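Local atomic coordinates of possible TctC subunit of the Tripartite Tricarboxylate Transport(TTT) Family (Rhodopseudomonas palustris, PDB entry 6HKE), a protein that binds malate and is probably the periplasmic substrate-binding component of a tripartite tricarboxylate transporter taking up C4-dicarboxylates. Residues E110-L115 with E214-V219; V164-V169 with V186-D191; A180-Q185 with G203-Y208. The protein carries 2 engineered substitutions. All coordinates share one frame; numbering follows the deposited sequence.

Contact 1: residues E110-L115 with E214-V219; sequences EMPVLL and ERDPVV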
loop_
_atom_site.group_PDB
_atom_site.type_symbol
_atom_site.label_atom_id
_atom_site.label_comp_id
_atom_site.label_asym_id
_atom_site.label_seq_id
_atom_site.Cartn_x
_atom_site.Cartn_y
_atom_site.Cartn_z
ATOM N N GLU A 110 -0.297 -8.191 3.373
ATOM C CA GLU A 110 -1.653 -7.608 3.305
ATOM C C GLU A 110 -1.855 -6.948 4.657
ATOM O O GLU A 110 -1.383 -7.507 5.661
ATOM C CB GLU A 110 -2.704 -8.683 3.013
ATOM C CG GLU A 110 -4.084 -8.126 2.698
ATOM C CD GLU A 110 -4.928 -9.016 1.794
ATOM O OE1 GLU A 110 -4.630 -10.250 1.729
ATOM O OE2 GLU A 110 -5.867 -8.471 1.136
ATOM N N MET A 111 -2.458 -5.772 4.662
ATOM C CA MET A 111 -2.695 -5.025 5.909
ATOM C C MET A 111 -3.893 -4.100 5.724
ATOM O O MET A 111 -4.174 -3.623 4.619
ATOM C CB MET A 111 -1.441 -4.218 6.246
ATOM C CG MET A 111 -1.186 -3.073 5.287
ATOM S SD MET A 111 0.382 -2.272 5.674
ATOM C CE MET A 111 1.557 -3.357 4.870
ATOM N N PRO A 112 -4.623 -3.802 6.817
ATOM C CA PRO A 112 -5.669 -2.792 6.761
ATOM C C PRO A 112 -5.119 -1.362 6.642
ATOM O O PRO A 112 -3.947 -1.087 6.909
ATOM C CB PRO A 112 -6.439 -3.007 8.059
ATOM C CG PRO A 112 -5.398 -3.571 9.003
ATOM C CD PRO A 112 -4.507 -4.436 8.138
ATOM N N VAL A 113 -6.014 -0.506 6.189
ATOM C CA VAL A 113 -5.871 0.962 6.071
ATOM C C VAL A 113 -6.658 1.598 7.222
ATOM O O VAL A 113 -7.773 1.091 7.552
ATOM C CB VAL A 113 -6.417 1.413 4.708
ATOM C CG1 VAL A 113 -6.705 2.904 4.660
ATOM C CG2 VAL A 113 -5.481 0.997 3.591
ATOM N N LEU A 114 -6.114 2.695 7.752
ATOM C CA LEU A 114 -6.655 3.497 8.870
ATOM C C LEU A 114 -6.936 4.915 8.387
ATOM O O LEU A 114 -6.097 5.468 7.661
ATOM C CB LEU A 114 -5.600 3.545 9.972
ATOM C CG LEU A 114 -5.476 2.271 10.791
ATOM C CD1 LEU A 114 -4.239 2.305 11.663
ATOM C CD2 LEU A 114 -6.711 2.095 11.655
ATOM N N LEU A 115 -8.038 5.500 8.852
ATOM C CA LEU A 115 -8.304 6.947 8.705
ATOM C C LEU A 115 -7.603 7.659 9.857
ATOM O O LEU A 115 -7.992 7.406 10.987
ATOM C CB LEU A 115 -9.813 7.166 8.729
ATOM C CG LEU A 115 -10.247 8.619 8.772
ATOM C CD1 LEU A 115 -9.654 9.395 7.602
ATOM C CD2 LEU A 115 -11.759 8.707 8.790
ATOM N N GLU A 214 -12.874 -6.504 11.061
ATOM C CA GLU A 214 -12.519 -6.853 12.457
ATOM C C GLU A 214 -11.467 -5.854 12.941
ATOM O O GLU A 214 -10.711 -5.326 12.106
ATOM C CB GLU A 214 -12.019 -8.294 12.539
ATOM C CG GLU A 214 -13.119 -9.339 12.500
ATOM C CD GLU A 214 -12.609 -10.778 12.527
ATOM O OE1 GLU A 214 -11.818 -11.146 11.619
ATOM O OE2 GLU A 214 -12.989 -11.534 13.456
ATOM N N ARG A 215 -11.475 -5.555 14.236
ATOM C CA ARG A 215 -10.454 -4.683 14.866
ATOM C C ARG A 215 -9.110 -5.380 14.714
ATOM O O ARG A 215 -9.093 -6.620 14.684
ATOM C CB ARG A 215 -10.798 -4.401 16.328
ATOM C CG ARG A 215 -12.044 -3.544 16.496
ATOM C CD ARG A 215 -11.997 -2.829 17.826
ATOM N NE ARG A 215 -13.105 -1.932 18.073
ATOM C CZ ARG A 215 -13.140 -1.080 19.084
ATOM N NH1 ARG A 215 -12.123 -1.021 19.932
ATOM N NH2 ARG A 215 -14.209 -0.315 19.269
ATOM N N ASP A 216 -8.038 -4.613 14.567
ATOM C CA ASP A 216 -6.679 -5.191 14.480
ATOM C C ASP A 216 -6.087 -5.228 15.890
ATOM O O ASP A 216 -6.075 -4.234 16.594
ATOM C CB ASP A 216 -5.845 -4.424 13.460
ATOM C CG ASP A 216 -4.643 -5.196 12.954
ATOM O OD1 ASP A 216 -3.784 -5.556 13.793
ATOM O OD2 ASP A 216 -4.560 -5.414 11.722
ATOM N N PRO A 217 -5.566 -6.378 16.355
ATOM C CA PRO A 217 -4.984 -6.444 17.691
ATOM C C PRO A 217 -3.760 -5.539 17.944
ATOM O O PRO A 217 -3.508 -5.312 19.083
ATOM C CB PRO A 217 -4.653 -7.935 17.892
ATOM C CG PRO A 217 -4.769 -8.595 16.537
ATOM C CD PRO A 217 -5.573 -7.669 15.649
ATOM N N VAL A 218 -3.070 -4.989 16.936
ATOM C CA VAL A 218 -1.976 -3.999 17.185
ATOM C C VAL A 218 -2.573 -2.605 17.410
ATOM O O VAL A 218 -1.818 -1.722 17.870
ATOM C CB VAL A 218 -0.908 -3.935 16.073
ATOM C CG1 VAL A 218 -0.373 -5.309 15.707
ATOM C CG2 VAL A 218 -1.417 -3.205 14.849
ATOM N N VAL A 219 -3.841 -2.376 17.041
ATOM C CA VAL A 219 -4.538 -1.092 17.351
ATOM C C VAL A 219 -5.946 -1.418 17.829
ATOM O O VAL A 219 -6.936 -1.026 17.214
ATOM C CB VAL A 219 -4.512 -0.116 16.161
ATOM C CG1 VAL A 219 -3.095 0.354 15.878
ATOM C CG2 VAL A 219 -5.141 -0.686 14.900
#
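Pro112 and Asp216 make the closest approach between strand residues 110-115 and the loop 214-219: the carboxylate oxygen OD2 of Asp216 lies 3.4 Å from Pro112 CG. The same oxygen is 3.7 Å from Pro112 CD, so the acid sits against the CG-CD edge of the ring, and the two side chains cross at about a right angle. No hydrogen bond joins the segments, and the contact is one of van der Waals packing. With CG anti to its own N (chi1 -160°), Asp216 brings its carboxylate to the proline, and the rotation about CB-CG then sets OD2 on the ring and OD1 toward the loop. There OD1 accepts a hydrogen bond from the backbone N-H of Val218 at 3.3 Å, nearly straight (173°), through the lone pair facing away from OD2. This is an Asx turn, and it coincides with a type I beta turn from Asp216 to Val219, in which Val219 N binds Asp216 O at 2.9 Å. With an alanine in place of Asp216, Val218 N would probably lose its side-chain acceptor and a gap would open beside the Pro112 ring. The turn delivers Val219 to the buried part of the interface, where its CG2 reaches Leu114 CD1 at 4.5 Å, a looser touch. Ile210 of strand 205-210 packs against Pro112, Leu114 and Asp216, and Val222 adds to the apolar surroundings of Leu114. On the solvent side nothing packs across to the strand: Pro217 is exposed at the corner of the turn, and Arg215 pairs with Glu227 instead.

Contact 2: residues V164-V169 with V186-D191; sequences VDPTGV and VDYMCD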
loop_
_atom_site.group_PDB
_atom_site.type_symbol
_atom_site.label_atom_id
_atom_site.label_comp_id
_atom_site.label_asym_id
_atom_site.label_seq_id
_atom_site.Cartn_x
_atom_site.Cartn_y
_atom_site.Cartn_z
ATOM N N VAL A 164 -18.257 14.130 0.600
ATOM C CA VAL A 164 -17.418 15.347 0.764
ATOM C C VAL A 164 -16.306 15.289 -0.285
ATOM O O VAL A 164 -15.833 14.187 -0.579
ATOM C CB VAL A 164 -16.850 15.434 2.191
ATOM C CG1 VAL A 164 -17.965 15.448 3.231
ATOM C CG2 VAL A 164 -15.866 14.310 2.488
ATOM N N ASP A 165 -15.916 16.435 -0.835
ATOM C CA ASP A 165 -14.792 16.539 -1.797
ATOM C C ASP A 165 -13.846 17.644 -1.337
ATOM O O ASP A 165 -13.765 18.692 -1.967
ATOM C CB ASP A 165 -15.284 16.758 -3.231
ATOM C CG ASP A 165 -14.210 16.475 -4.271
ATOM O OD1 ASP A 165 -13.333 15.608 -4.007
ATOM O OD2 ASP A 165 -14.248 17.122 -5.340
ATOM N N PRO A 166 -13.091 17.432 -0.234
ATOM C CA PRO A 166 -12.032 18.357 0.171
ATOM C C PRO A 166 -10.842 18.322 -0.796
ATOM O O PRO A 166 -10.724 17.371 -1.546
ATOM C CB PRO A 166 -11.581 17.837 1.545
ATOM C CG PRO A 166 -11.950 16.368 1.522
ATOM C CD PRO A 166 -13.187 16.265 0.654
ATOM N N THR A 167 -9.984 19.338 -0.744
ATOM C CA THR A 167 -8.690 19.388 -1.475
ATOM C C THR A 167 -7.816 18.172 -1.116
ATOM O O THR A 167 -7.657 17.890 0.085
ATOM C CB THR A 167 -7.923 20.672 -1.152
ATOM O OG1 THR A 167 -8.855 21.733 -1.336
ATOM C CG2 THR A 167 -6.694 20.860 -2.015
ATOM N N GLY A 168 -7.237 17.513 -2.123
ATOM C CA GLY A 168 -6.153 16.532 -1.942
ATOM C C GLY A 168 -4.815 17.233 -2.067
ATOM O O GLY A 168 -4.712 18.142 -2.900
ATOM N N VAL A 169 -3.847 16.878 -1.226
ATOM C CA VAL A 169 -2.440 17.371 -1.296
ATOM C C VAL A 169 -1.587 16.141 -1.590
ATOM O O VAL A 169 -1.549 15.199 -0.792
ATOM C CB VAL A 169 -2.024 18.102 -0.001
ATOM C CG1 VAL A 169 -0.627 18.690 -0.078
ATOM C CG2 VAL A 169 -2.998 19.203 0.367
ATOM N N VAL A 186 -1.440 19.015 7.309
ATOM C CA VAL A 186 -2.618 18.409 6.628
ATOM C C VAL A 186 -3.567 17.865 7.706
ATOM O O VAL A 186 -3.129 17.675 8.859
ATOM C CB VAL A 186 -2.190 17.335 5.607
ATOM C CG1 VAL A 186 -1.484 17.951 4.408
ATOM C CG2 VAL A 186 -1.328 16.259 6.244
ATOM N N ASP A 187 -4.826 17.629 7.337
ATOM C CA ASP A 187 -5.951 17.391 8.276
ATOM C C ASP A 187 -6.179 15.891 8.444
ATOM O O ASP A 187 -6.159 15.415 9.591
ATOM C CB ASP A 187 -7.176 18.168 7.810
ATOM C CG ASP A 187 -6.899 19.657 7.936
ATOM O OD1 ASP A 187 -6.730 20.111 9.080
ATOM O OD2 ASP A 187 -6.738 20.318 6.895
ATOM N N TYR A 188 -6.357 15.156 7.354
ATOM C CA TYR A 188 -6.469 13.687 7.461
ATOM C C TYR A 188 -5.867 12.989 6.247
ATOM O O TYR A 188 -5.388 13.612 5.288
ATOM C CB TYR A 188 -7.909 13.277 7.752
ATOM C CG TYR A 188 -8.926 13.495 6.666
ATOM C CD1 TYR A 188 -9.575 14.708 6.548
ATOM C CD2 TYR A 188 -9.332 12.451 5.847
ATOM C CE1 TYR A 188 -10.579 14.893 5.617
ATOM C CE2 TYR A 188 -10.325 12.628 4.899
ATOM C CZ TYR A 188 -10.954 13.854 4.788
ATOM O OH TYR A 188 -11.929 14.057 3.853
ATOM N N MET A 189 -5.881 11.670 6.353
ATOM C CA MET A 189 -5.085 10.743 5.537
ATOM C C MET A 189 -5.658 9.351 5.790
ATOM O O MET A 189 -6.006 9.056 6.964
ATOM C CB MET A 189 -3.641 10.834 6.026
ATOM C CG MET A 189 -2.595 10.416 5.047
ATOM S SD MET A 189 -1.030 10.699 5.903
ATOM C CE MET A 189 -0.609 9.039 6.412
ATOM N N CYS A 190 -5.800 8.550 4.740
ATOM C CA CYS A 190 -5.996 7.091 4.880
ATOM C C CYS A 190 -4.631 6.475 4.657
ATOM O O CYS A 190 -4.032 6.825 3.637
ATOM C CB CYS A 190 -7.050 6.583 3.916
ATOM S SG CYS A 190 -8.651 7.351 4.259
ATOM N N ASP A 191 -4.121 5.709 5.628
ATOM C CA ASP A 191 -2.759 5.132 5.517
ATOM C C ASP A 191 -2.776 3.638 5.879
ATOM O O ASP A 191 -3.620 3.195 6.641
ATOM C CB ASP A 191 -1.778 5.967 6.333
ATOM C CG ASP A 191 -0.310 5.831 5.933
ATOM O OD1 ASP A 191 -0.029 5.191 4.901
ATOM O OD2 ASP A 191 0.552 6.368 6.676
#
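The phenol ring of Tyr188 points its hydroxyl end at Pro166, whose CG lies 3.3 Å from Tyr188 OH and 4.2 Å from Tyr188 CZ. Tyr188 lies on the closing strand of a beta-alpha-beta crossover and Pro166 just before its opening strand: strand 167-170, helix 174-182 and strand 188-192 follow one another, and strand 141-144 lies between the two strands, parallel to both. The contact therefore reaches past the middle strand, with Val142 touching both Pro166 and Tyr188. The proline and tyrosine side chains cross at about a right angle, with the proline carbon oblique to the ring. Val164 CG2 approaches the same hydroxyl at 4.2 Å, from the other side of the ring plane. Leu115 of strand 102-118 also packs on that second side, its CD1 3.5 Å from Tyr188 CD2, and Phe129 meets the tyrosine edge-to-face. The ring gets there because CG of Tyr188 stands between the backbone N and the carbonyl carbon (chi1 68°), which swings it along the sheet surface toward 164-166. Its buried hydroxyl is not left to apolar neighbours, since Asn159 OD1 of helix 150-162 forms a hydrogen bond with it. At the other end of the contact two valines meet at the entrance to strand 188-192, where Val169 CB lies 4.4 Å from Val186 CG1.

Contact 3: residues A180-Q185 with G203-Y208; sequences ALVEGQ and GKVKAY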
loop_
_atom_site.group_PDB
_atom_site.type_symbol
_atom_site.label_atom_id
_atom_site.label_comp_id
_atom_site.label_asym_id
_atom_site.label_seq_id
_atom_site.Cartn_x
_atom_site.Cartn_y
_atom_site.Cartn_z
ATOM N N ALA A 180 3.803 15.307 7.641
ATOM C CA ALA A 180 2.942 16.488 7.411
ATOM C C ALA A 180 1.721 16.447 8.344
ATOM O O ALA A 180 1.269 17.524 8.779
ATOM C CB ALA A 180 2.516 16.507 5.968
ATOM N N LEU A 181 1.173 15.252 8.601
ATOM C CA LEU A 181 0.023 15.041 9.519
ATOM C C LEU A 181 0.488 15.242 10.971
ATOM O O LEU A 181 -0.248 15.840 11.737
ATOM C CB LEU A 181 -0.582 13.651 9.287
ATOM C CG LEU A 181 -1.968 13.463 9.909
ATOM C CD1 LEU A 181 -3.026 14.209 9.116
ATOM C CD2 LEU A 181 -2.336 12.001 10.035
ATOM N N VAL A 182 1.693 14.794 11.311
ATOM C CA VAL A 182 2.329 14.951 12.650
ATOM C C VAL A 182 2.532 16.437 12.959
ATOM O O VAL A 182 2.416 16.795 14.137
ATOM C CB VAL A 182 3.667 14.189 12.730
ATOM C CG1 VAL A 182 4.514 14.604 13.937
ATOM C CG2 VAL A 182 3.429 12.686 12.721
ATOM N N GLU A 183 2.875 17.248 11.959
ATOM C CA GLU A 183 3.123 18.705 12.128
ATOM C C GLU A 183 1.812 19.473 11.913
ATOM O O GLU A 183 1.844 20.691 11.932
ATOM C CB GLU A 183 4.226 19.144 11.161
ATOM C CG GLU A 183 5.599 18.630 11.564
ATOM C CD GLU A 183 6.695 18.709 10.511
ATOM O OE1 GLU A 183 7.862 18.901 10.890
ATOM O OE2 GLU A 183 6.390 18.553 9.324
ATOM N N GLY A 184 0.701 18.777 11.670
ATOM C CA GLY A 184 -0.622 19.382 11.429
ATOM C C GLY A 184 -0.675 20.233 10.168
ATOM O O GLY A 184 -1.554 21.097 10.121
ATOM N N GLN A 185 0.197 19.986 9.174
ATOM C CA GLN A 185 0.228 20.716 7.869
ATOM C C GLN A 185 -0.912 20.196 6.993
ATOM O O GLN A 185 -1.246 20.857 6.017
ATOM C CB GLN A 185 1.543 20.529 7.095
ATOM C CG GLN A 185 2.822 20.770 7.903
ATOM C CD GLN A 185 3.639 21.966 7.460
ATOM O OE1 GLN A 185 3.161 22.850 6.745
ATOM N NE2 GLN A 185 4.886 22.017 7.914
ATOM N N GLY A 203 1.874 8.733 20.047
ATOM C CA GLY A 203 0.752 9.673 20.229
ATOM C C GLY A 203 0.781 10.867 19.276
ATOM O O GLY A 203 0.085 11.859 19.578
ATOM N N LYS A 204 1.485 10.782 18.144
ATOM C CA LYS A 204 1.722 11.951 17.240
ATOM C C LYS A 204 0.543 12.158 16.278
ATOM O O LYS A 204 0.428 13.253 15.724
ATOM C CB LYS A 204 3.025 11.796 16.457
ATOM C CG LYS A 204 4.292 12.049 17.252
ATOM C CD LYS A 204 5.501 11.432 16.588
ATOM C CE LYS A 204 6.805 12.063 17.031
ATOM N NZ LYS A 204 7.974 11.232 16.642
ATOM N N VAL A 205 -0.317 11.163 16.090
ATOM C CA VAL A 205 -1.544 11.330 15.265
ATOM C C VAL A 205 -2.626 10.492 15.920
ATOM O O VAL A 205 -2.308 9.796 16.904
ATOM C CB VAL A 205 -1.312 10.918 13.796
ATOM C CG1 VAL A 205 -0.265 11.790 13.114
ATOM C CG2 VAL A 205 -0.949 9.453 13.673
ATOM N N LYS A 206 -3.839 10.531 15.374
ATOM C CA LYS A 206 -4.957 9.700 15.869
ATOM C C LYS A 206 -5.633 9.005 14.685
ATOM O O LYS A 206 -5.533 9.525 13.549
ATOM C CB LYS A 206 -5.917 10.545 16.710
ATOM C CG LYS A 206 -6.427 11.821 16.075
ATOM C CD LYS A 206 -7.223 12.633 17.057
ATOM C CE LYS A 206 -8.071 13.696 16.394
ATOM N NZ LYS A 206 -9.001 14.322 17.364
ATOM N N ALA A 207 -6.202 7.825 14.957
ATOM C CA ALA A 207 -7.028 7.017 14.036
ATOM C C ALA A 207 -8.491 7.254 14.402
ATOM O O ALA A 207 -8.759 7.331 15.582
ATOM C CB ALA A 207 -6.676 5.558 14.175
ATOM N N TYR A 208 -9.386 7.406 13.430
ATOM C CA TYR A 208 -10.846 7.414 13.665
ATOM C C TYR A 208 -11.371 5.993 13.475
ATOM O O TYR A 208 -11.986 5.473 14.406
ATOM C CB TYR A 208 -11.521 8.448 12.768
ATOM C CG TYR A 208 -11.338 9.858 13.264
ATOM C CD1 TYR A 208 -12.238 10.407 14.158
ATOM C CD2 TYR A 208 -10.258 10.632 12.871
ATOM C CE1 TYR A 208 -12.091 11.702 14.622
ATOM C CE2 TYR A 208 -10.090 11.927 13.336
ATOM C CZ TYR A 208 -11.010 12.465 14.221
ATOM O OH TYR A 208 -10.872 13.745 14.688
HETATM O O HOH W 1 -0.850 15.587 14.445
HETATM O O HOH W 2 1.518 15.621 16.326
#
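Leu181 and Val182, in the last turn of helix 174-182, pack against Lys204 and Val205 where the chain leaves helix 193-201 and enters strand 205-210, a helix-to-strand packing in the alpha/beta fold of a type II periplasmic binding protein. The apolar part centres on one methyl, Val205 CG1. Leu181 CD2 touches it at 3.7 Å and Val182 CG2 at 3.8 Å, both side chains crossing the valine at about a right angle. For Leu181 this depends on a first torsion of -165°, which places CG anti to N and carries the branch over to the strand. Val182 also straddles the base of Lys204, its CG2 3.9 Å from Lys204 CB, while the extended lysine runs on to a salt bridge with Glu202. Both helices end in Schellman motifs, with Gly184 and Gly203 supplying the positive phi; in the first, Gln185 N binds Ala180 O at 2.7 Å. Polar contact between the segments passes through water, and Lys204 O serves as the common point. One water spans Lys204 O (3.0 Å) and Leu181 O (2.8 Å); a second lies 2.7 Å from Lys204 O and 2.6 Å from Val182 O.

How the contacts relate
Contacts 2 and 3 are closest, with centres about 12 Å apart; contact 1 lies about 19 Å from contact 2 and about 17 Å from contact 3. Along the chain, 110-115 comes first and 214-219 last, enclosing the other four segments, which alternate as 164-169, 180-185, 186-191 and 203-208. Strand 102-118 ties them together, pairing antiparallel with both 188-192 and 205-210: Leu114 N probably binds Asp191 O, and Leu115 O probably accepts Tyr208 N. Between contacts 2 and 3, Leu181 CD1 packs on the backbone of Val186 and Asp187. This sheet region adjoins the malate pocket: Gln192, a malate-binding residue, directly follows Asp191, and Asp191 OD1 hydrogen-bonds the hydroxyl of Thr174, another.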